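Local coordinates for DUF5751 domain-containing protein (Sulfolobus tokodaii, PDB 2RBG), which is of unknown function and folds as an alpha/beta domain with helices packed around a central parallel beta sheet, at residues Asn19-Arg22 with Lys23-Leu26; Asp76-Leu79 with Lys80-Lys84; Lys99-Met102 with Ser103-Asp107; Leu109-Ala112 with Ile113-Leu117. All coordinates share one frame; numbering follows the deposited sequence.

All four contacts are local ones, along or at the ends of helices of one alpha/beta domain. Interaction 1, on helix 17-31, stands apart: its nearest atoms are about 13 Å from those of interaction 2, on the opposite side of the chain's centre. Interactions 2, 3 and 4 touch one another. Phe78 meets Ile105, Leu82 packs on Leu109, Pro110 and Ile113, and Lys114 NZ reaches back to Asp107 O. Interactions 1, 2 and 3 are partly buried, with aromatic and aliphatic groups inward and charges outward, and 1 and 3 each hold an isoleucine methyl over a phenylalanine face. Interaction 4 is a surface contact, built on a proline N-cap and a lysine that bridges two helices.

Interaction 1 of 4, residues Asn19-Arg22 with Lys23-Leu26; sequences NYFR and KIFL
Tyr20 O accepts the shortest hydrogen bond here, from Ile24 N at 2.9 Å, with the donor lying in the carbonyl plane. The same i to i+4 pattern continues with Phe25 N, 3.3 Å from Phe21 O. It is weak in the flanking pairs, Lys23 N to Asn19 O and Leu26 N to Arg22 O. Among the side chains, Ile24 CD1 sits above the centre of the Phe21 ring, 3.8 Å from the centroid and 4° off the ring normal, a CH-pi contact in which the methyl is almost equally far from all six carbons. Ile24 CG1 lies beside its backbone N (chi1 -70°), which turns the CD1 branch back toward the preceding turn. Phe25 comes to the edge of the same ring, its CE2 4.2 Å from Phe21 CD2. Beyond the helix, Phe21 and Phe25 pack on Ala56 and Leu57 of helix 54-59, and Ile24 on Thr8 and Ile10 of strand 6-11. Tyr20 OH is hydrogen-bonded to Cys94 O, while Lys23 makes a cation-pi contact with Phe121 and a salt bridge with Asp76 of the second subunit. The helix thus buries Phe21, Ile24 and Phe25 in its own chain, while the ammonium of Lys23 carries a charge to the second subunit.

Interaction 2 of 4, residues Asp76-Leu79 with Lys80-Lys84; sequences DIFL and KNLEK
Phe78 and Leu82 form the tight side of helix 75-82, the helix that follows strand 64-70 and precedes strand 89-94 in the chain, through i to i+4 pairing. Leu82 N gives its hydrogen to Phe78 O at 2.9 Å, and Leu82 CD2 rests 4.2 Å from Phe78 CZ. Leu82 CG stands anti to its own backbone N (chi1 -175°), which carries both methyls to the buried side. There Phe78 meets the ring of Phe41 edge-to-face and touches Leu9, and Leu82 packs on Leu7. Next round the helix, Asn81 N makes a nearly straight bond to Ile77 O, also 2.9 Å long. The Asn81 amide runs alongside the Ile77 side chain, with ND2 3.9 Å from Ile77 CG2, and both residues touch Trp70 of strand 64-70. The solvent side is looser and depends on charge. Lys80 N bonds to Asp76 O, but the Lys80 side chain leaves that pair and reaches along the exposed surface to Glu83, three residues on. The bend at Lys80 chi2 (59°) swings the chain toward the carboxylate. Lys80 NZ closes a salt bridge with Glu83 OE1 at 3.0 Å, meeting that oxygen from above the carboxylate plane, 37° out of it.

Interaction 3 of 4, residues Lys99-Met102 with Ser103-Asp107; sequences KVFM and SKIVD
Polar bonds converge on Lys99 O, which takes two hydrogens from Ser103: one from N at 2.8 Å and one from OG at 2.7 Å, arriving from opposite faces of the carbonyl plane. The OG, anti to its own carbonyl carbon (chi1 -67°), folds back over the turn to get there. Replacing Ser103 by an alanine would probably leave Lys99 O with the backbone N-H as its one donor from this residue. Further along, Lys104 N bonds to Val100 O, Ile105 N to Phe101 O and Val106 N to Met102 O. The aromatic contact is a CH-pi one: Ile105 CD1 lies over a face of the Phe101 ring, 3.8 Å from the centroid and shifted toward CE2 and CZ, the latter 3.4 Å away. Purely apolar packing belongs to Met102, a selenomethionine, whose SE is 4.2 Å from Val106 CG2. Met102 also touches Cys94 and Cys122, the two halves of a disulfide, and Phe101 makes a cation-pi contact with Lys72. Lys99 NZ finds its partner in Leu125 O. Serine bonding back to the carbonyl four residues earlier is a familiar alpha-helical feature, here in the first turn of a helix that covers strands 89-94 and 6-11 of the parallel sheet.

Interaction 4 of 4, residues Leu109-Ala112 with Ile113-Leu117; sequences LPTA and IKRNL
Pro110 O, at the N-cap of the short helix 111-114, receives Lys114 N at 3.1 Å in a nearly linear bond and Ile113 N in a weak one. Against the proline ring itself lies Ile113, alongside and pointing the same way, with CD1 3.7 Å from Pro110 CD. Leu109 adds a looser contact, its CD1 4.4 Å from Ile113 CG2, while Leu109 CB meets Lys114 CG at 3.8 Å. From there the lysine chain bends at chi3 (-71°), which brings CE to 3.1 Å from Leu109 O and points the ammonium back along the chain. Lys114 NZ ends in a hydrogen bond to Asp107 O, in the last turn of helix 99-107, and so clasps the connection between the two helices. A methionine in its place would probably leave Asp107 O without this donor and the link between the helix ends less firmly held. Thr111 CG2 lies near the edge of the Arg115 guanidinium on the exposed side. Outward from these contacts, Leu109, Pro110 and Ile113 all rest on Leu82 of helix 75-82, and Leu109 and Ile113 also on Leu90. A type I turn from Lys114 to Leu117 then leads into strand 117-121, beside strand 89-94.

Interaction 1 of 4, residues Asn19-Arg22 with Lys23-Leu26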
loop_
_atom_site.group_PDB
_atom_site.type_symbol
_atom_site.label_atom_id
_atom_site.label_comp_id
_atom_site.label_asym_id
_atom_site.label_seq_id
_atom_site.Cartn_x
_atom_site.Cartn_y
_atom_site.Cartn_z
ATOM N N ASN A 19 -12.624 -8.210 -6.713
ATOM C CA ASN A 19 -11.879 -7.821 -5.519
ATOM C C ASN A 19 -11.380 -6.380 -5.570
ATOM O O ASN A 19 -11.476 -5.649 -4.581
ATOM C CB ASN A 19 -10.686 -8.757 -5.293
ATOM C CG ASN A 19 -11.109 -10.179 -4.985
ATOM O OD1 ASN A 19 -12.041 -10.411 -4.216
ATOM N ND2 ASN A 19 -10.410 -11.145 -5.574
ATOM N N TYR A 20 -10.847 -5.967 -6.715
ATOM C CA TYR A 20 -10.342 -4.605 -6.833
ATOM C C TYR A 20 -11.416 -3.527 -6.810
ATOM O O TYR A 20 -11.185 -2.449 -6.274
ATOM C CB TYR A 20 -9.488 -4.439 -8.093
ATOM C CG TYR A 20 -8.035 -4.827 -7.902
ATOM C CD1 TYR A 20 -7.667 -6.158 -7.707
ATOM C CD2 TYR A 20 -7.026 -3.863 -7.932
ATOM C CE1 TYR A 20 -6.329 -6.519 -7.553
ATOM C CE2 TYR A 20 -5.686 -4.211 -7.780
ATOM C CZ TYR A 20 -5.346 -5.546 -7.593
ATOM O OH TYR A 20 -4.021 -5.908 -7.475
ATOM N N PHE A 21 -12.586 -3.792 -7.387
ATOM C CA PHE A 21 -13.620 -2.767 -7.359
ATOM C C PHE A 21 -14.137 -2.550 -5.946
ATOM O O PHE A 21 -14.661 -1.484 -5.621
ATOM C CB PHE A 21 -14.760 -3.098 -8.323
ATOM C CG PHE A 21 -14.585 -2.467 -9.675
ATOM C CD1 PHE A 21 -13.669 -2.989 -10.585
ATOM C CD2 PHE A 21 -15.265 -1.298 -10.003
ATOM C CE1 PHE A 21 -13.427 -2.350 -11.801
ATOM C CE2 PHE A 21 -15.030 -0.647 -11.222
ATOM C CZ PHE A 21 -14.108 -1.174 -12.120
ATOM N N ARG A 22 -13.976 -3.559 -5.101
ATOM C CA ARG A 22 -14.390 -3.428 -3.715
ATOM C C ARG A 22 -13.446 -2.398 -3.087
ATOM O O ARG A 22 -13.861 -1.562 -2.285
ATOM C CB ARG A 22 -14.282 -4.776 -2.994
ATOM C CG ARG A 22 -14.699 -4.726 -1.532
ATOM C CD ARG A 22 -14.668 -6.100 -0.866
ATOM N NE ARG A 22 -15.761 -6.973 -1.293
ATOM C CZ ARG A 22 -16.032 -8.147 -0.726
ATOM N NH1 ARG A 22 -15.287 -8.580 0.285
ATOM N NH2 ARG A 22 -17.044 -8.888 -1.160
ATOM N N LYS A 23 -12.173 -2.454 -3.472
ATOM C CA LYS A 23 -11.179 -1.514 -2.957
ATOM C C LYS A 23 -11.459 -0.104 -3.469
ATOM O O LYS A 23 -11.387 0.868 -2.721
ATOM C CB LYS A 23 -9.767 -1.918 -3.393
ATOM C CG LYS A 23 -9.238 -3.210 -2.791
ATOM C CD LYS A 23 -7.784 -3.433 -3.210
ATOM C CE LYS A 23 -7.160 -4.597 -2.464
ATOM N NZ LYS A 23 -7.115 -4.339 -0.996
ATOM N N ILE A 24 -11.769 0.001 -4.757
ATOM C CA ILE A 24 -12.043 1.296 -5.359
ATOM C C ILE A 24 -13.074 2.098 -4.575
ATOM O O ILE A 24 -12.845 3.258 -4.246
ATOM C CB ILE A 24 -12.533 1.134 -6.816
ATOM C CG1 ILE A 24 -11.370 0.649 -7.688
ATOM C CG2 ILE A 24 -13.092 2.463 -7.339
ATOM C CD1 ILE A 24 -11.765 0.280 -9.103
ATOM N N PHE A 25 -14.209 1.485 -4.264
ATOM C CA PHE A 25 -15.240 2.215 -3.541
ATOM C C PHE A 25 -14.889 2.509 -2.087
ATOM O O PHE A 25 -15.335 3.515 -1.534
ATOM C CB PHE A 25 -16.580 1.488 -3.683
ATOM C CG PHE A 25 -17.171 1.612 -5.066
ATOM C CD1 PHE A 25 -17.613 2.850 -5.537
ATOM C CD2 PHE A 25 -17.218 0.518 -5.921
ATOM C CE1 PHE A 25 -18.090 2.993 -6.840
ATOM C CE2 PHE A 25 -17.692 0.649 -7.229
ATOM C CZ PHE A 25 -18.128 1.892 -7.687
ATOM N N LEU A 26 -14.082 1.653 -1.466
ATOM C CA LEU A 26 -13.655 1.901 -0.094
ATOM C C LEU A 26 -12.834 3.193 -0.111
ATOM O O LEU A 26 -13.011 4.075 0.728
ATOM C CB LEU A 26 -12.770 0.760 0.421
ATOM C CG LEU A 26 -13.357 -0.268 1.390
ATOM C CD1 LEU A 26 -14.433 -1.053 0.701
ATOM C CD2 LEU A 26 -12.264 -1.206 1.872
#

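Interaction 2 of 4, residues Asp76-Leu79 with Lys80-Lys84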
loop_
_atom_site.group_PDB
_atom_site.type_symbol
_atom_site.label_atom_id
_atom_site.label_comp_id
_atom_site.label_asym_id
_atom_site.label_seq_id
_atom_site.Cartn_x
_atom_site.Cartn_y
_atom_site.Cartn_z
ATOM N N ASP A 76 -3.794 6.572 -25.563
ATOM C CA ASP A 76 -3.659 7.936 -26.062
ATOM C C ASP A 76 -4.989 8.692 -26.065
ATOM O O ASP A 76 -5.013 9.903 -25.845
ATOM C CB ASP A 76 -3.009 7.950 -27.458
ATOM C CG ASP A 76 -3.786 7.161 -28.501
ATOM O OD1 ASP A 76 -4.744 6.437 -28.157
ATOM O OD2 ASP A 76 -3.413 7.263 -29.689
ATOM N N ILE A 77 -6.094 7.986 -26.296
ATOM C CA ILE A 77 -7.408 8.628 -26.293
ATOM C C ILE A 77 -7.742 9.007 -24.848
ATOM O O ILE A 77 -8.262 10.090 -24.578
ATOM C CB ILE A 77 -8.504 7.683 -26.835
ATOM C CG1 ILE A 77 -8.171 7.260 -28.270
ATOM C CG2 ILE A 77 -9.856 8.388 -26.804
ATOM C CD1 ILE A 77 -9.083 6.178 -28.818
ATOM N N PHE A 78 -7.437 8.104 -23.923
ATOM C CA PHE A 78 -7.676 8.362 -22.510
ATOM C C PHE A 78 -6.954 9.635 -22.070
ATOM O O PHE A 78 -7.546 10.518 -21.449
ATOM C CB PHE A 78 -7.185 7.186 -21.664
ATOM C CG PHE A 78 -6.859 7.565 -20.250
ATOM C CD1 PHE A 78 -7.867 7.912 -19.357
ATOM C CD2 PHE A 78 -5.534 7.633 -19.829
ATOM C CE1 PHE A 78 -7.558 8.329 -18.063
ATOM C CE2 PHE A 78 -5.216 8.050 -18.537
ATOM C CZ PHE A 78 -6.230 8.397 -17.655
ATOM N N LEU A 79 -5.669 9.721 -22.392
ATOM C CA LEU A 79 -4.874 10.880 -22.012
ATOM C C LEU A 79 -5.374 12.169 -22.654
ATOM O O LEU A 79 -5.351 13.225 -22.021
ATOM C CB LEU A 79 -3.404 10.639 -22.357
ATOM C CG LEU A 79 -2.725 9.600 -21.457
ATOM C CD1 LEU A 79 -1.395 9.167 -22.053
ATOM C CD2 LEU A 79 -2.529 10.195 -20.071
ATOM N N LYS A 80 -5.832 12.090 -23.900
ATOM C CA LYS A 80 -6.342 13.281 -24.575
ATOM C C LYS A 80 -7.639 13.736 -23.911
ATOM O O LYS A 80 -7.810 14.917 -23.606
ATOM C CB LYS A 80 -6.591 13.001 -26.061
ATOM C CG LYS A 80 -7.114 14.211 -26.836
ATOM C CD LYS A 80 -6.144 15.381 -26.762
ATOM C CE LYS A 80 -6.706 16.618 -27.452
ATOM N NZ LYS A 80 -5.740 17.759 -27.416
ATOM N N ASN A 81 -8.550 12.795 -23.684
ATOM C CA ASN A 81 -9.824 13.108 -23.050
ATOM C C ASN A 81 -9.624 13.663 -21.644
ATOM O O ASN A 81 -10.432 14.457 -21.162
ATOM C CB ASN A 81 -10.703 11.857 -22.979
ATOM C CG ASN A 81 -11.243 11.440 -24.339
ATOM O OD1 ASN A 81 -10.920 12.043 -25.363
ATOM N ND2 ASN A 81 -12.070 10.400 -24.350
ATOM N N LEU A 82 -8.552 13.235 -20.986
ATOM C CA LEU A 82 -8.257 13.694 -19.630
ATOM C C LEU A 82 -8.114 15.217 -19.584
ATOM O O LEU A 82 -8.384 15.846 -18.559
ATOM C CB LEU A 82 -6.974 13.027 -19.122
ATOM C CG LEU A 82 -6.573 13.307 -17.670
ATOM C CD1 LEU A 82 -7.711 12.928 -16.734
ATOM C CD2 LEU A 82 -5.313 12.521 -17.330
ATOM N N GLU A 83 -7.702 15.811 -20.700
ATOM C CA GLU A 83 -7.539 17.261 -20.759
ATOM C C GLU A 83 -8.842 17.999 -20.463
ATOM O O GLU A 83 -8.819 19.134 -19.986
ATOM C CB GLU A 83 -7.027 17.690 -22.137
ATOM C CG GLU A 83 -5.667 17.122 -22.493
ATOM C CD GLU A 83 -5.139 17.660 -23.808
ATOM O OE1 GLU A 83 -5.892 18.365 -24.510
ATOM O OE2 GLU A 83 -3.971 17.372 -24.143
ATOM N N LYS A 84 -9.974 17.356 -20.741
ATOM C CA LYS A 84 -11.283 17.971 -20.517
ATOM C C LYS A 84 -12.003 17.479 -19.260
ATOM O O LYS A 84 -13.087 17.960 -18.935
ATOM C CB LYS A 84 -12.197 17.716 -21.719
ATOM C CG LYS A 84 -11.736 18.331 -23.027
ATOM C CD LYS A 84 -12.691 17.951 -24.155
ATOM C CE LYS A 84 -12.281 18.582 -25.473
ATOM N NZ LYS A 84 -12.324 20.068 -25.415
#

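Interaction 3 of 4, residues Lys99-Met102 with Ser103-Asp107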
loop_
_atom_site.group_PDB
_atom_site.type_symbol
_atom_site.label_atom_id
_atom_site.label_comp_id
_atom_site.label_asym_id
_atom_site.label_seq_id
_atom_site.Cartn_x
_atom_site.Cartn_y
_atom_site.Cartn_z
ATOM N N LYS A 99 1.606 -4.070 -13.838
ATOM C CA LYS A 99 2.336 -3.034 -13.113
ATOM C C LYS A 99 3.215 -2.148 -13.995
ATOM O O LYS A 99 3.241 -0.929 -13.818
ATOM C CB LYS A 99 3.182 -3.667 -12.003
ATOM C CG LYS A 99 3.940 -2.659 -11.154
ATOM C CD LYS A 99 4.499 -3.302 -9.891
ATOM C CE LYS A 99 5.443 -4.445 -10.209
ATOM N NZ LYS A 99 5.909 -5.131 -8.972
ATOM N N VAL A 100 3.941 -2.748 -14.935
ATOM C CA VAL A 100 4.795 -1.966 -15.826
ATOM C C VAL A 100 3.925 -1.023 -16.655
ATOM O O VAL A 100 4.235 0.158 -16.810
ATOM C CB VAL A 100 5.596 -2.878 -16.785
ATOM C CG1 VAL A 100 6.367 -2.030 -17.791
ATOM C CG2 VAL A 100 6.558 -3.746 -15.987
ATOM N N PHE A 101 2.825 -1.556 -17.173
ATOM C CA PHE A 101 1.897 -0.771 -17.974
ATOM C C PHE A 101 1.324 0.400 -17.178
ATOM O O PHE A 101 1.445 1.558 -17.585
ATOM C CB PHE A 101 0.754 -1.657 -18.464
ATOM C CG PHE A 101 -0.320 -0.909 -19.199
ATOM C CD1 PHE A 101 -0.050 -0.291 -20.416
ATOM C CD2 PHE A 101 -1.605 -0.826 -18.677
ATOM C CE1 PHE A 101 -1.044 0.398 -21.104
ATOM C CE2 PHE A 101 -2.608 -0.140 -19.355
ATOM C CZ PHE A 101 -2.328 0.474 -20.573
HETATM N N MSE A 102 0.696 0.101 -16.046
HETATM C CA MSE A 102 0.100 1.146 -15.223
HETATM C C MSE A 102 1.120 2.168 -14.730
HETATM O O MSE A 102 0.830 3.365 -14.682
HETATM C CB MSE A 102 -0.635 0.533 -14.028
HETATM C CG MSE A 102 -1.295 1.560 -13.118
HETATM SE SE MSE A 102 -2.519 2.736 -14.070
HETATM C CE MSE A 102 -3.942 1.500 -14.317
ATOM N N SER A 103 2.312 1.706 -14.365
ATOM C CA SER A 103 3.348 2.614 -13.881
ATOM C C SER A 103 3.706 3.654 -14.936
ATOM O O SER A 103 3.945 4.817 -14.615
ATOM C CB SER A 103 4.604 1.832 -13.481
ATOM O OG SER A 103 4.355 1.024 -12.346
ATOM N N LYS A 104 3.736 3.234 -16.196
ATOM C CA LYS A 104 4.065 4.147 -17.285
ATOM C C LYS A 104 2.969 5.197 -17.452
ATOM O O LYS A 104 3.256 6.379 -17.643
ATOM C CB LYS A 104 4.248 3.370 -18.591
ATOM C CG LYS A 104 4.603 4.241 -19.787
ATOM C CD LYS A 104 4.959 3.397 -21.008
ATOM C CE LYS A 104 3.821 2.465 -21.406
ATOM N NZ LYS A 104 4.150 1.649 -22.613
ATOM N N ILE A 105 1.713 4.761 -17.378
ATOM C CA ILE A 105 0.583 5.675 -17.512
ATOM C C ILE A 105 0.645 6.734 -16.413
ATOM O O ILE A 105 0.480 7.925 -16.678
ATOM C CB ILE A 105 -0.769 4.924 -17.411
ATOM C CG1 ILE A 105 -0.923 3.964 -18.592
ATOM C CG2 ILE A 105 -1.927 5.918 -17.404
ATOM C CD1 ILE A 105 -2.228 3.194 -18.588
ATOM N N VAL A 106 0.881 6.296 -15.180
ATOM C CA VAL A 106 0.966 7.222 -14.058
ATOM C C VAL A 106 2.069 8.254 -14.287
ATOM O O VAL A 106 1.888 9.437 -14.000
ATOM C CB VAL A 106 1.241 6.479 -12.732
ATOM C CG1 VAL A 106 1.427 7.480 -11.601
ATOM C CG2 VAL A 106 0.082 5.545 -12.416
ATOM N N ASP A 107 3.207 7.806 -14.813
ATOM C CA ASP A 107 4.319 8.715 -15.073
ATOM C C ASP A 107 3.943 9.813 -16.062
ATOM O O ASP A 107 4.513 10.903 -16.025
ATOM C CB ASP A 107 5.534 7.961 -15.632
ATOM C CG ASP A 107 6.144 6.999 -14.635
ATOM O OD1 ASP A 107 6.171 7.321 -13.428
ATOM O OD2 ASP A 107 6.619 5.925 -15.063
#

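Interaction 4 of 4, residues Leu109-Ala112 with Ile113-Leu117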
loop_
_atom_site.group_PDB
_atom_site.type_symbol
_atom_site.label_atom_id
_atom_site.label_comp_id
_atom_site.label_asym_id
_atom_site.label_seq_id
_atom_site.Cartn_x
_atom_site.Cartn_y
_atom_site.Cartn_z
ATOM N N LEU A 109 0.847 11.195 -16.380
ATOM C CA LEU A 109 -0.309 11.985 -15.963
ATOM C C LEU A 109 0.141 13.398 -15.630
ATOM O O LEU A 109 1.306 13.622 -15.304
ATOM C CB LEU A 109 -0.963 11.379 -14.719
ATOM C CG LEU A 109 -1.627 10.010 -14.846
ATOM C CD1 LEU A 109 -2.070 9.539 -13.466
ATOM C CD2 LEU A 109 -2.815 10.092 -15.794
ATOM N N PRO A 110 -0.780 14.372 -15.707
ATOM C CA PRO A 110 -0.437 15.762 -15.393
ATOM C C PRO A 110 0.123 15.867 -13.975
ATOM O O PRO A 110 -0.287 15.127 -13.077
ATOM C CB PRO A 110 -1.772 16.486 -15.537
ATOM C CG PRO A 110 -2.459 15.698 -16.610
ATOM C CD PRO A 110 -2.165 14.272 -16.199
ATOM N N THR A 111 1.054 16.790 -13.780
ATOM C CA THR A 111 1.678 16.992 -12.479
ATOM C C THR A 111 0.666 17.172 -11.347
ATOM O O THR A 111 0.770 16.529 -10.304
ATOM C CB THR A 111 2.594 18.228 -12.502
ATOM O OG1 THR A 111 3.609 18.049 -13.496
ATOM C CG2 THR A 111 3.247 18.431 -11.145
ATOM N N ALA A 112 -0.310 18.050 -11.561
ATOM C CA ALA A 112 -1.325 18.330 -10.551
ATOM C C ALA A 112 -2.108 17.096 -10.121
ATOM O O ALA A 112 -2.519 16.985 -8.966
ATOM C CB ALA A 112 -2.284 19.403 -11.061
ATOM N N ILE A 113 -2.315 16.167 -11.046
ATOM C CA ILE A 113 -3.062 14.955 -10.734
ATOM C C ILE A 113 -2.222 13.987 -9.909
ATOM O O ILE A 113 -2.695 13.430 -8.918
ATOM C CB ILE A 113 -3.551 14.262 -12.020
ATOM C CG1 ILE A 113 -4.522 15.193 -12.756
ATOM C CG2 ILE A 113 -4.239 12.946 -11.679
ATOM C CD1 ILE A 113 -5.139 14.601 -14.004
ATOM N N LYS A 114 -0.972 13.794 -10.311
ATOM C CA LYS A 114 -0.082 12.895 -9.587
ATOM C C LYS A 114 0.162 13.369 -8.159
ATOM O O LYS A 114 0.388 12.558 -7.262
ATOM C CB LYS A 114 1.256 12.766 -10.321
ATOM C CG LYS A 114 1.160 12.029 -11.646
ATOM C CD LYS A 114 2.526 11.800 -12.275
ATOM C CE LYS A 114 3.133 13.087 -12.796
ATOM N NZ LYS A 114 4.395 12.830 -13.548
ATOM N N ARG A 115 0.103 14.678 -7.943
ATOM C CA ARG A 115 0.343 15.226 -6.613
ATOM C C ARG A 115 -0.807 14.988 -5.643
ATOM O O ARG A 115 -0.655 15.181 -4.438
ATOM C CB ARG A 115 0.655 16.721 -6.705
ATOM C CG ARG A 115 1.812 17.020 -7.643
ATOM C CD ARG A 115 2.582 18.267 -7.246
ATOM N NE ARG A 115 3.657 18.544 -8.196
ATOM C CZ ARG A 115 4.647 19.403 -7.979
ATOM N NH1 ARG A 115 4.709 20.074 -6.838
ATOM N NH2 ARG A 115 5.576 19.592 -8.908
ATOM N N ASN A 116 -1.953 14.564 -6.164
ATOM C CA ASN A 116 -3.101 14.290 -5.310
ATOM C C ASN A 116 -3.427 12.804 -5.279
ATOM O O ASN A 116 -4.593 12.409 -5.257
ATOM C CB ASN A 116 -4.323 15.090 -5.765
ATOM C CG ASN A 116 -4.199 16.567 -5.443
ATOM O OD1 ASN A 116 -3.581 17.330 -6.183
ATOM N ND2 ASN A 116 -4.774 16.972 -4.317
ATOM N N LEU A 117 -2.380 11.985 -5.278
ATOM C CA LEU A 117 -2.525 10.535 -5.228
ATOM C C LEU A 117 -3.033 10.159 -3.837
ATOM O O LEU A 117 -2.357 10.395 -2.836
ATOM C CB LEU A 117 -1.173 9.873 -5.499
ATOM C CG LEU A 117 -1.084 8.350 -5.391
ATOM C CD1 LEU A 117 -1.987 7.701 -6.430
ATOM C CD2 LEU A 117 0.362 7.919 -5.592
#